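Local atomic coordinates of NAD-dependent epimerase/dehydratase (Methylobacillus flagellatus KT, PDB entry 3GPI), a protein that is of unproven function but probably binds a nicotinamide dinucleotide on a Rossmann-type fold, as in other members of the NAD-dependent epimerase/dehydratase family. Residues H103-S108 against S148-R153; G88-L93 against E141-A146; I6-C11 against V68-A73; A191-Y196 against L255-Q260. All coordinates share one frame; numbering follows the deposited sequence.

Contact 1: H103-S108 against S148-R153; sequences HVFFVS and SSTILR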
loop_
_atom_site.group_PDB
_atom_site.type_symbol
_atom_site.label_atom_id
_atom_site.label_comp_id
_atom_site.label_asym_id
_atom_site.label_seq_id
_atom_site.Cartn_x
_atom_site.Cartn_y
_atom_site.Cartn_z
ATOM N N HIS A 103 13.813 -9.685 -8.393
ATOM C CA HIS A 103 13.177 -8.394 -8.223
ATOM C C HIS A 103 12.673 -8.247 -6.816
ATOM O O HIS A 103 12.206 -9.198 -6.200
ATOM C CB HIS A 103 11.998 -8.200 -9.195
ATOM C CG HIS A 103 11.804 -6.769 -9.607
ATOM N ND1 HIS A 103 12.656 -6.114 -10.465
ATOM C CD2 HIS A 103 10.905 -5.842 -9.199
ATOM C CE1 HIS A 103 12.245 -4.869 -10.634
ATOM N NE2 HIS A 103 11.187 -4.677 -9.871
ATOM N N VAL A 104 12.771 -7.016 -6.311
ATOM C CA VAL A 104 12.168 -6.645 -5.038
ATOM C C VAL A 104 11.074 -5.604 -5.260
ATOM O O VAL A 104 11.325 -4.564 -5.848
ATOM C CB VAL A 104 13.197 -6.056 -4.093
ATOM C CG1 VAL A 104 12.523 -5.640 -2.790
ATOM C CG2 VAL A 104 14.298 -7.050 -3.824
ATOM N N PHE A 105 9.849 -5.884 -4.821
ATOM C CA PHE A 105 8.779 -4.882 -4.781
ATOM C C PHE A 105 8.671 -4.384 -3.358
ATOM O O PHE A 105 8.453 -5.185 -2.426
ATOM C CB PHE A 105 7.442 -5.469 -5.248
ATOM C CG PHE A 105 7.418 -5.852 -6.693
ATOM C CD1 PHE A 105 7.135 -4.894 -7.654
ATOM C CD2 PHE A 105 7.737 -7.148 -7.124
ATOM C CE1 PHE A 105 7.105 -5.220 -8.989
ATOM C CE2 PHE A 105 7.710 -7.473 -8.484
ATOM C CZ PHE A 105 7.403 -6.521 -9.414
ATOM N N PHE A 106 8.849 -3.069 -3.160
ATOM C CA PHE A 106 8.856 -2.540 -1.818
ATOM C C PHE A 106 7.665 -1.616 -1.653
ATOM O O PHE A 106 7.536 -0.640 -2.426
ATOM C CB PHE A 106 10.178 -1.793 -1.602
ATOM C CG PHE A 106 10.277 -1.089 -0.284
ATOM C CD1 PHE A 106 10.605 -1.782 0.874
ATOM C CD2 PHE A 106 10.045 0.276 -0.205
ATOM C CE1 PHE A 106 10.679 -1.125 2.124
ATOM C CE2 PHE A 106 10.125 0.948 1.023
ATOM C CZ PHE A 106 10.433 0.256 2.181
ATOM N N VAL A 107 6.832 -1.885 -0.647
ATOM C CA VAL A 107 5.650 -1.064 -0.402
ATOM C C VAL A 107 6.048 0.068 0.514
ATOM O O VAL A 107 6.337 -0.105 1.691
ATOM C CB VAL A 107 4.475 -1.863 0.186
ATOM C CG1 VAL A 107 3.264 -0.968 0.411
ATOM C CG2 VAL A 107 4.110 -3.058 -0.723
ATOM N N SER A 108 6.038 1.245 -0.066
ATOM C CA SER A 108 6.353 2.478 0.659
ATOM C C SER A 108 5.060 3.256 0.849
ATOM O O SER A 108 3.956 2.708 0.717
ATOM C CB SER A 108 7.345 3.232 -0.189
ATOM O OG SER A 108 7.792 4.448 0.429
ATOM N N SER A 148 17.625 -4.740 -8.418
ATOM C CA SER A 148 16.519 -4.677 -9.380
ATOM C C SER A 148 15.241 -4.608 -8.540
ATOM O O SER A 148 14.945 -5.534 -7.804
ATOM C CB SER A 148 16.511 -5.942 -10.223
ATOM O OG SER A 148 15.490 -5.887 -11.198
ATOM N N SER A 149 14.492 -3.508 -8.659
ATOM C CA SER A 149 13.434 -3.226 -7.681
ATOM C C SER A 149 12.466 -2.193 -8.183
ATOM O O SER A 149 12.759 -1.421 -9.060
ATOM C CB SER A 149 14.061 -2.745 -6.373
ATOM O OG SER A 149 14.760 -1.537 -6.544
ATOM N N THR A 150 11.302 -2.184 -7.546
ATOM C CA THR A 150 10.242 -1.235 -7.795
ATOM C C THR A 150 9.707 -0.833 -6.442
ATOM O O THR A 150 9.244 -1.668 -5.670
ATOM C CB THR A 150 9.124 -1.864 -8.592
ATOM O OG1 THR A 150 9.636 -2.245 -9.873
ATOM C CG2 THR A 150 7.964 -0.847 -8.778
ATOM N N ILE A 151 9.786 0.463 -6.174
ATOM C CA ILE A 151 9.202 1.051 -4.976
ATOM C C ILE A 151 7.779 1.482 -5.341
ATOM O O ILE A 151 7.521 2.110 -6.364
ATOM C CB ILE A 151 10.018 2.277 -4.584
ATOM C CG1 ILE A 151 11.402 1.850 -4.090
ATOM C CG2 ILE A 151 9.293 3.104 -3.517
ATOM C CD1 ILE A 151 12.366 3.007 -4.110
ATOM N N LEU A 152 6.857 1.082 -4.462
ATOM C CA LEU A 152 5.437 1.381 -4.655
ATOM C C LEU A 152 5.002 2.299 -3.516
ATOM O O LEU A 152 4.801 1.825 -2.379
ATOM C CB LEU A 152 4.646 0.069 -4.601
ATOM C CG LEU A 152 5.097 -0.912 -5.692
ATOM C CD1 LEU A 152 4.502 -2.280 -5.401
ATOM C CD2 LEU A 152 4.748 -0.427 -7.077
ATOM N N ARG A 153 4.870 3.605 -3.801
ATOM C CA ARG A 153 4.426 4.520 -2.732
ATOM C C ARG A 153 2.904 4.540 -2.703
ATOM O O ARG A 153 2.277 5.119 -3.589
ATOM C CB ARG A 153 4.962 5.925 -3.007
ATOM C CG ARG A 153 6.459 6.009 -2.735
ATOM C CD ARG A 153 7.021 7.400 -3.032
ATOM N NE ARG A 153 8.473 7.399 -2.859
ATOM C CZ ARG A 153 9.291 8.281 -3.447
ATOM N NH1 ARG A 153 8.819 9.231 -4.228
ATOM N NH2 ARG A 153 10.590 8.155 -3.249
#
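The His103 ring has the backbone of Ser148 and Ser149 over one face, Ser149 CA standing 3.4 Å above its plane, while Thr150 OG1 meets its edge. There NE2 donates to Thr150 OG1 over 2.9 Å, the N-H...O angle of 173° and the oxygen only 5° out of the ring plane marking a straight in-plane bond. At the other ring nitrogen, ND1 and Ser148 OG are hydrogen-bonded at 2.9 Å, so both nitrogens grip the 148-153 segment; Thr150 OG1 is also bonded to Glu207 O. Replacing His103 with an alanine removes both ring nitrogens and would probably leave Ser148 OG and Thr150 OG1 each short of one mate. The Phe105 ring carries His103 CD2 on one face, and its CD1 lies 3.7 Å from Thr150 CB, the two side chains pointing the same way. These are adjacent parallel strands of the Rossmann-type sheet, their short axes 23° apart, joined by five backbone bonds from Val104 N to Ser148 O through to Ser108 N to Leu152 O. On the face of Phe106 and Ile151, Ser108 CB packs 3.9 Å from Ile151 CG2. Arg153 CG approaches Ser108 OG, which is hydrogen-bonded to Glu141 OE2, while the Arg153 guanidinium forms a salt bridge to Glu141 OE1.

Contact 2: G88-L93 against E141-A146; sequences GLRNTL and EALLAA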
loop_
_atom_site.group_PDB
_atom_site.type_symbol
_atom_site.label_atom_id
_atom_site.label_comp_id
_atom_site.label_asym_id
_atom_site.label_seq_id
_atom_site.Cartn_x
_atom_site.Cartn_y
_atom_site.Cartn_z
ATOM N N GLY A 88 14.845 -3.902 9.026
ATOM C CA GLY A 88 14.058 -5.076 8.650
ATOM C C GLY A 88 14.288 -5.494 7.202
ATOM O O GLY A 88 14.374 -6.699 6.888
ATOM N N LEU A 89 14.344 -4.503 6.317
ATOM C CA LEU A 89 14.622 -4.735 4.899
ATOM C C LEU A 89 16.064 -5.206 4.674
ATOM O O LEU A 89 16.330 -6.107 3.879
ATOM C CB LEU A 89 14.342 -3.457 4.102
ATOM C CG LEU A 89 14.689 -3.477 2.602
ATOM C CD1 LEU A 89 13.869 -4.557 1.833
ATOM C CD2 LEU A 89 14.484 -2.107 1.985
ATOM N N ARG A 90 17.005 -4.579 5.383
ATOM C CA ARG A 90 18.414 -4.970 5.277
ATOM C C ARG A 90 18.601 -6.410 5.752
ATOM O O ARG A 90 19.278 -7.189 5.054
ATOM C CB ARG A 90 19.369 -4.024 6.038
ATOM C CG ARG A 90 20.835 -4.233 5.653
ATOM C CD ARG A 90 21.797 -3.545 6.623
ATOM N NE ARG A 90 21.591 -2.103 6.671
ATOM C CZ ARG A 90 21.998 -1.267 5.722
ATOM N NH1 ARG A 90 22.622 -1.747 4.654
ATOM N NH2 ARG A 90 21.778 0.039 5.837
ATOM N N ASN A 91 17.989 -6.755 6.877
ATOM C CA ASN A 91 18.080 -8.096 7.461
ATOM C C ASN A 91 17.493 -9.124 6.504
ATOM O O ASN A 91 18.093 -10.181 6.289
ATOM C CB ASN A 91 17.371 -8.172 8.816
ATOM C CG ASN A 91 18.098 -7.381 9.899
ATOM O OD1 ASN A 91 19.242 -6.968 9.712
ATOM N ND2 ASN A 91 17.423 -7.171 11.006
ATOM N N THR A 92 16.346 -8.790 5.914
ATOM C CA THR A 92 15.654 -9.689 4.987
ATOM C C THR A 92 16.474 -9.886 3.722
ATOM O O THR A 92 16.660 -11.026 3.262
ATOM C CB THR A 92 14.268 -9.134 4.630
ATOM O OG1 THR A 92 13.459 -9.070 5.804
ATOM C CG2 THR A 92 13.555 -10.065 3.675
ATOM N N LEU A 93 16.989 -8.823 3.122
ATOM C CA LEU A 93 17.816 -8.983 1.954
ATOM C C LEU A 93 19.079 -9.788 2.231
ATOM O O LEU A 93 19.453 -10.663 1.464
ATOM C CB LEU A 93 18.180 -7.632 1.365
ATOM C CG LEU A 93 16.980 -6.832 0.870
ATOM C CD1 LEU A 93 17.398 -5.365 0.627
ATOM C CD2 LEU A 93 16.443 -7.460 -0.416
ATOM N N GLU A 141 13.834 2.905 1.589
ATOM C CA GLU A 141 13.825 2.962 0.129
ATOM C C GLU A 141 15.225 2.997 -0.448
ATOM O O GLU A 141 15.504 2.332 -1.450
ATOM C CB GLU A 141 13.083 4.203 -0.377
ATOM C CG GLU A 141 11.556 4.084 -0.446
ATOM C CD GLU A 141 10.912 5.275 -1.118
ATOM O OE1 GLU A 141 11.554 5.998 -1.892
ATOM O OE2 GLU A 141 9.715 5.508 -0.901
ATOM N N ALA A 142 16.093 3.770 0.202
ATOM C CA ALA A 142 17.386 4.170 -0.367
ATOM C C ALA A 142 18.227 2.964 -0.715
ATOM O O ALA A 142 18.928 2.959 -1.745
ATOM C CB ALA A 142 18.134 5.060 0.617
ATOM N N LEU A 143 18.146 1.972 0.166
ATOM C CA LEU A 143 18.856 0.706 0.083
ATOM C C LEU A 143 18.636 0.039 -1.264
ATOM O O LEU A 143 19.571 -0.385 -1.937
ATOM C CB LEU A 143 18.355 -0.200 1.198
ATOM C CG LEU A 143 19.159 -1.427 1.638
ATOM C CD1 LEU A 143 20.614 -1.052 2.049
ATOM C CD2 LEU A 143 18.450 -2.090 2.783
ATOM N N LEU A 144 17.387 -0.022 -1.686
ATOM C CA LEU A 144 17.073 -0.675 -2.948
ATOM C C LEU A 144 17.775 -0.136 -4.200
ATOM O O LEU A 144 17.616 -0.720 -5.276
ATOM C CB LEU A 144 15.563 -0.663 -3.158
ATOM C CG LEU A 144 14.816 -1.408 -2.061
ATOM C CD1 LEU A 144 13.308 -1.231 -2.222
ATOM C CD2 LEU A 144 15.192 -2.871 -2.056
ATOM N N ALA A 145 18.558 0.951 -4.087
ATOM C CA ALA A 145 19.230 1.523 -5.271
ATOM C C ALA A 145 20.111 0.507 -6.027
ATOM O O ALA A 145 20.225 0.591 -7.257
ATOM C CB ALA A 145 20.060 2.770 -4.892
ATOM N N ALA A 146 20.691 -0.433 -5.284
ATOM C CA ALA A 146 21.585 -1.469 -5.841
ATOM C C ALA A 146 20.876 -2.718 -6.324
ATOM O O ALA A 146 21.506 -3.617 -6.887
ATOM C CB ALA A 146 22.628 -1.863 -4.829
#
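Leu143 is the main apolar knot between these two helical segments, its two methyls serving different partners. CD2 reaches in over the helix 88-93 and lies 4.0 Å from Leu89 CG, the two leucines sliding past each other in opposite directions. The same methyl meets Leu93 CD1 at 4.1 Å, this time tip to tip. With Leu143 CG anti to its own backbone N (chi1 -162°), the branch is carried far enough across for CD2 to come within 3.8 Å of Arg90 CA, which is evidence of close packing against the helix backbone itself. Leu144 extends the apolar contact: its CG sits 4.1 Å from Leu89 CD2, the side chains crossing at about a right angle, and its CD2 is near Leu93 CD1.

Contact between charged and apolar groups is confined to Arg90. In one of its two modelled conformers NH1 lies 3.4 Å from Leu143 CD1 in an oblique approach, which is therefore tentative.

No hydrogen bond spans the two segments. Within 88-93, Gly88 O accepts from both Thr92 N and Thr92 OG1, the latter at 2.8 Å, the donors arriving from opposite faces of its plane.

Helices 86-95 and 132-143 thus pack together beside the parallel part of the central sheet, where Leu89 and Leu144 both touch Phe106 of strand 103-109, Leu89 and Leu93 reach strand 66-69, and Leu144 also rests on Ile151 of strand 149-158.

Contact 3: I6-C11 against V68-A73; sequences ILIAGC and VYCVAA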
loop_
_atom_site.group_PDB
_atom_site.type_symbol
_atom_site.label_atom_id
_atom_site.label_comp_id
_atom_site.label_asym_id
_atom_site.label_seq_id
_atom_site.Cartn_x
_atom_site.Cartn_y
_atom_site.Cartn_z
ATOM N N ILE A 6 7.384 -16.594 -4.911
ATOM C CA ILE A 6 7.230 -15.279 -4.295
ATOM C C ILE A 6 7.304 -15.410 -2.798
ATOM O O ILE A 6 6.645 -16.270 -2.225
ATOM C CB ILE A 6 5.834 -14.685 -4.599
ATOM C CG1 ILE A 6 5.403 -14.865 -6.058
ATOM C CG2 ILE A 6 5.771 -13.224 -4.183
ATOM C CD1 ILE A 6 6.195 -14.076 -7.044
ATOM N N LEU A 7 8.120 -14.561 -2.174
ATOM C CA LEU A 7 8.095 -14.392 -0.713
ATOM C C LEU A 7 7.485 -13.041 -0.411
ATOM O O LEU A 7 7.939 -12.038 -0.953
ATOM C CB LEU A 7 9.505 -14.465 -0.155
ATOM C CG LEU A 7 9.652 -14.126 1.328
ATOM C CD1 LEU A 7 8.811 -14.998 2.227
ATOM C CD2 LEU A 7 11.134 -14.229 1.674
ATOM N N ILE A 8 6.423 -13.043 0.399
ATOM C CA ILE A 8 5.794 -11.788 0.837
ATOM C C ILE A 8 6.164 -11.581 2.307
ATOM O O ILE A 8 5.746 -12.385 3.157
ATOM C CB ILE A 8 4.271 -11.866 0.690
ATOM C CG1 ILE A 8 3.880 -12.077 -0.795
ATOM C CG2 ILE A 8 3.621 -10.581 1.260
ATOM C CD1 ILE A 8 2.413 -12.399 -1.029
ATOM N N ALA A 9 6.962 -10.566 2.598
ATOM C CA ALA A 9 7.323 -10.272 3.979
ATOM C C ALA A 9 6.333 -9.264 4.505
ATOM O O ALA A 9 6.288 -8.133 4.033
ATOM C CB ALA A 9 8.702 -9.731 4.073
ATOM N N GLY A 10 5.546 -9.691 5.489
ATOM C CA GLY A 10 4.487 -8.880 6.048
ATOM C C GLY A 10 3.158 -9.411 5.575
ATOM O O GLY A 10 2.821 -9.304 4.385
ATOM N N CYS A 11 2.385 -9.972 6.500
ATOM C CA CYS A 11 1.115 -10.606 6.170
ATOM C C CYS A 11 -0.081 -9.894 6.778
ATOM O O CYS A 11 -1.005 -10.511 7.329
ATOM C CB CYS A 11 1.110 -12.073 6.587
ATOM S SG CYS A 11 2.311 -13.079 5.674
ATOM N N VAL A 68 8.275 -9.461 -2.122
ATOM C CA VAL A 68 7.402 -8.306 -1.916
ATOM C C VAL A 68 7.522 -7.948 -0.442
ATOM O O VAL A 68 7.184 -8.771 0.410
ATOM C CB VAL A 68 5.918 -8.622 -2.261
ATOM C CG1 VAL A 68 5.085 -7.370 -2.079
ATOM C CG2 VAL A 68 5.816 -9.122 -3.683
ATOM N N TYR A 69 8.025 -6.755 -0.154
ATOM C CA TYR A 69 8.274 -6.376 1.217
ATOM C C TYR A 69 7.238 -5.347 1.638
ATOM O O TYR A 69 7.233 -4.239 1.116
ATOM C CB TYR A 69 9.696 -5.820 1.336
ATOM C CG TYR A 69 10.177 -5.669 2.755
ATOM C CD1 TYR A 69 10.795 -6.723 3.406
ATOM C CD2 TYR A 69 9.986 -4.474 3.443
ATOM C CE1 TYR A 69 11.215 -6.601 4.707
ATOM C CE2 TYR A 69 10.428 -4.330 4.744
ATOM C CZ TYR A 69 11.027 -5.401 5.368
ATOM O OH TYR A 69 11.440 -5.265 6.666
ATOM N N CYS A 70 6.394 -5.761 2.574
ATOM C CA CYS A 70 5.273 -4.954 3.067
ATOM C C CYS A 70 5.494 -4.464 4.504
ATOM O O CYS A 70 4.716 -3.625 4.967
ATOM C CB CYS A 70 4.019 -5.805 3.077
ATOM S SG CYS A 70 3.625 -6.610 1.536
ATOM N N VAL A 71 6.553 -4.931 5.178
ATOM C CA VAL A 71 6.709 -4.678 6.630
ATOM C C VAL A 71 6.865 -3.177 6.961
ATOM O O VAL A 71 6.227 -2.694 7.895
ATOM C CB VAL A 71 7.861 -5.520 7.233
ATOM C CG1 VAL A 71 8.100 -5.179 8.731
ATOM C CG2 VAL A 71 7.579 -7.016 7.026
ATOM N N ALA A 72 7.656 -2.449 6.177
ATOM C CA ALA A 72 7.911 -1.024 6.455
ATOM C C ALA A 72 6.599 -0.260 6.337
ATOM O O ALA A 72 6.291 0.605 7.176
ATOM C CB ALA A 72 9.012 -0.462 5.519
ATOM N N ALA A 73 5.786 -0.606 5.339
ATOM C CA ALA A 73 4.462 0.024 5.213
ATOM C C ALA A 73 3.548 -0.207 6.433
ATOM O O ALA A 73 2.891 0.739 6.901
ATOM C CB ALA A 73 3.779 -0.404 3.904
#
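Ala9 CB lies against the Tyr69 ring, 3.7 Å from CD1, and also faces Val71 CG2. The strand parts, 6-9 and 68-69, are parallel neighbours in the Rossmann-type sheet, and Gly10 is the first glycine of a GxGxxG pattern, consistent with the dinucleotide-binding turn of this family. Three backbone bonds fix the register: Val68 N to Leu7 O, Ala9 N to Val68 O and Cys70 N to Ala9 O, each with its N-H...O angle between 155° and 168°. On the face opposite Ala9, Ile8 CG2 approaches Cys70 SG at 4.0 Å, and Ile8 CG1 lies 4.3 Å from Val68 CB; Leu18 of helix 13-24 touches both Ile8 and Val68. Ile6 CG2 meets Val68 CG2 at 4.1 Å as the two side chains cross. With Val71 CG1 anti to the backbone N (chi1 176°), CG2 lies beside that N and is carried back to 3.4 Å from Ala9 O and 3.7 Å from Gly10 N as the chain turns into helix 71-76. A side chain at Gly10 would be pressed against Cys70 CB and Val71 N, and the positive phi of Gly10 would drive it into the preceding carbonyl as well. Gly10 O is buried here without a polar partner in the model, with Cys70 CB 3.9 Å away.

Contact 4: A191-Y196 against L255-Q260; sequences AAFIAY and LASGYQ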
loop_
_atom_site.group_PDB
_atom_site.type_symbol
_atom_site.label_atom_id
_atom_site.label_comp_id
_atom_site.label_asym_id
_atom_site.label_seq_id
_atom_site.Cartn_x
_atom_site.Cartn_y
_atom_site.Cartn_z
ATOM N N ALA A 191 -3.110 -4.695 -4.210
ATOM C CA ALA A 191 -2.661 -6.053 -4.390
ATOM C C ALA A 191 -2.649 -6.444 -5.858
ATOM O O ALA A 191 -1.680 -7.071 -6.309
ATOM C CB ALA A 191 -3.595 -6.999 -3.620
ATOM N N ALA A 192 -3.723 -6.120 -6.566
ATOM C CA ALA A 192 -3.820 -6.519 -7.973
ATOM C C ALA A 192 -2.793 -5.784 -8.817
ATOM O O ALA A 192 -2.289 -6.330 -9.791
ATOM C CB ALA A 192 -5.217 -6.278 -8.512
ATOM N N PHE A 193 -2.438 -4.550 -8.466
ATOM C CA PHE A 193 -1.404 -3.854 -9.243
ATOM C C PHE A 193 -0.056 -4.535 -9.032
ATOM O O PHE A 193 0.719 -4.738 -9.992
ATOM C CB PHE A 193 -1.332 -2.377 -8.829
ATOM C CG PHE A 193 -0.260 -1.599 -9.567
ATOM C CD1 PHE A 193 -0.268 -1.523 -10.934
ATOM C CD2 PHE A 193 0.717 -0.914 -8.862
ATOM C CE1 PHE A 193 0.695 -0.802 -11.621
ATOM C CE2 PHE A 193 1.711 -0.189 -9.531
ATOM C CZ PHE A 193 1.690 -0.138 -10.905
ATOM N N ILE A 194 0.262 -4.915 -7.807
ATOM C CA ILE A 194 1.516 -5.659 -7.597
ATOM C C ILE A 194 1.509 -6.994 -8.341
ATOM O O ILE A 194 2.492 -7.345 -9.009
ATOM C CB ILE A 194 1.792 -5.919 -6.123
ATOM C CG1 ILE A 194 1.918 -4.584 -5.385
ATOM C CG2 ILE A 194 3.038 -6.786 -5.958
ATOM C CD1 ILE A 194 1.941 -4.726 -3.885
ATOM N N ALA A 195 0.381 -7.709 -8.321
ATOM C CA ALA A 195 0.293 -8.957 -9.099
ATOM C C ALA A 195 0.445 -8.691 -10.564
ATOM O O ALA A 195 1.097 -9.491 -11.271
ATOM C CB ALA A 195 -1.022 -9.690 -8.833
ATOM N N TYR A 196 -0.117 -7.585 -11.042
ATOM C CA TYR A 196 0.022 -7.230 -12.453
ATOM C C TYR A 196 1.492 -6.962 -12.790
ATOM O O TYR A 196 2.008 -7.455 -13.835
ATOM C CB TYR A 196 -0.847 -6.017 -12.775
ATOM C CG TYR A 196 -0.696 -5.445 -14.153
ATOM C CD1 TYR A 196 -1.317 -6.064 -15.237
ATOM C CD2 TYR A 196 0.006 -4.251 -14.364
ATOM C CE1 TYR A 196 -1.226 -5.528 -16.484
ATOM C CE2 TYR A 196 0.121 -3.710 -15.657
ATOM C CZ TYR A 196 -0.516 -4.365 -16.690
ATOM O OH TYR A 196 -0.418 -3.834 -17.973
ATOM N N LEU A 255 -1.398 4.263 -14.519
ATOM C CA LEU A 255 -2.314 4.101 -15.642
ATOM C C LEU A 255 -1.528 3.727 -16.917
ATOM O O LEU A 255 -1.998 2.863 -17.680
ATOM C CB LEU A 255 -3.147 5.368 -15.883
ATOM C CG LEU A 255 -4.159 5.662 -14.757
ATOM C CD1 LEU A 255 -4.925 6.907 -15.041
ATOM C CD2 LEU A 255 -5.132 4.500 -14.588
ATOM N N ALA A 256 -0.365 4.342 -17.117
ATOM C CA ALA A 256 0.449 4.081 -18.332
ATOM C C ALA A 256 1.029 2.674 -18.363
ATOM O O ALA A 256 1.430 2.186 -19.428
ATOM C CB ALA A 256 1.551 5.138 -18.478
ATOM N N SER A 257 1.028 1.976 -17.230
ATOM C CA SER A 257 1.510 0.587 -17.181
ATOM C C SER A 257 0.506 -0.331 -17.815
ATOM O O SER A 257 0.840 -1.500 -18.084
ATOM C CB SER A 257 1.730 0.108 -15.731
ATOM O OG SER A 257 0.464 -0.089 -15.087
ATOM N N GLY A 258 -0.724 0.150 -18.014
ATOM C CA GLY A 258 -1.794 -0.675 -18.565
ATOM C C GLY A 258 -2.689 -1.287 -17.501
ATOM O O GLY A 258 -3.694 -1.910 -17.843
ATOM N N TYR A 259 -2.321 -1.109 -16.232
ATOM C CA TYR A 259 -3.147 -1.648 -15.163
ATOM C C TYR A 259 -4.509 -0.965 -15.162
ATOM O O TYR A 259 -4.592 0.257 -15.306
ATOM C CB TYR A 259 -2.443 -1.466 -13.802
ATOM C CG TYR A 259 -3.351 -1.973 -12.692
ATOM C CD1 TYR A 259 -3.556 -3.344 -12.524
ATOM C CD2 TYR A 259 -4.021 -1.087 -11.847
ATOM C CE1 TYR A 259 -4.415 -3.849 -11.550
ATOM C CE2 TYR A 259 -4.856 -1.571 -10.857
ATOM C CZ TYR A 259 -5.077 -2.934 -10.737
ATOM O OH TYR A 259 -5.943 -3.429 -9.811
ATOM N N GLN A 260 -5.569 -1.753 -14.982
ATOM C CA GLN A 260 -6.948 -1.222 -14.919
ATOM C C GLN A 260 -7.479 -1.267 -13.497
ATOM O O GLN A 260 -7.609 -2.317 -12.885
ATOM C CB GLN A 260 -7.888 -1.980 -15.844
ATOM C CG GLN A 260 -7.553 -1.703 -17.305
ATOM C CD GLN A 260 -8.428 -2.471 -18.256
ATOM O OE1 GLN A 260 -8.471 -3.700 -18.223
ATOM N NE2 GLN A 260 -9.110 -1.751 -19.139
#
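Tyr259 is inserted between the side chains of Phe193 and Tyr196, and the three rings form an aromatic cluster. Phe193 turns its edge toward the face of Tyr259 in an offset edge-to-face pair, with centroids 5.4 Å apart and planes at 63°. Its CD1 comes to 3.6 Å from Tyr259 CG, while Phe193 CB stands almost on the normal of the Tyr259 ring, a CH-pi contact 4.1 Å from the centroid. Both helix rings have CG anti to the backbone N (chi1 179° for Phe193 and 174° for Tyr196), which sends them out from the helix along the incoming loop. Tyr196 and Tyr259 slide past each other in opposite directions, their rings set obliquely; Tyr196 CD2 lies 3.8 Å from Tyr259 CB, and Tyr259 CA is over one face of the Tyr196 ring.

Beyond the rings, Tyr196 OH donates to Ser257 O at 2.7 Å, the acceptor lying near the ring plane. A phenylalanine in place of Tyr196 lacks that hydroxyl and would probably leave Ser257 O without this donor. Ser257 OG, 3.5 Å from Phe193 CE1 at the ring edge, accepts from Tyr259 N in an ST turn and also bonds Leu254 O. Gly258 has positive phi, and a CB there would clash with Tyr196 OH.

At its far end Tyr259 OH packs 3.2 Å from Ala192 CB and is hydrogen-bonded to Asp189. The contact joins the turn after helix 252-256 to helix 187-201, whose neighbouring surfaces touch helix 13-24 through Ala192 and strand 149-158 through Phe193 and Ile194.

How the contacts relate
From the N terminus, contact 3 comes first, closing the loop from strand 6-9 through helix 13-24 to strand 66-69. Contacts 1 and 2 then cross: the chain passes 88-93, 103-108, 141-146 and 148-153 in turn, so helix pairing and strand pairing interlock. Glu141, on the helix of contact 2, joins them by a salt bridge to Arg153 and a probable hydrogen bond to Ser108. Strand 66-69 runs beside strand 103-109, which makes contacts 1 and 3 parts of one sheet. Contact 4 follows in series, tying the turn after helix 252-256 to helix 187-201; Ile194 reaches Leu152 and Val68, whereas contact 2 stays about 12 Å away at the nearest atoms.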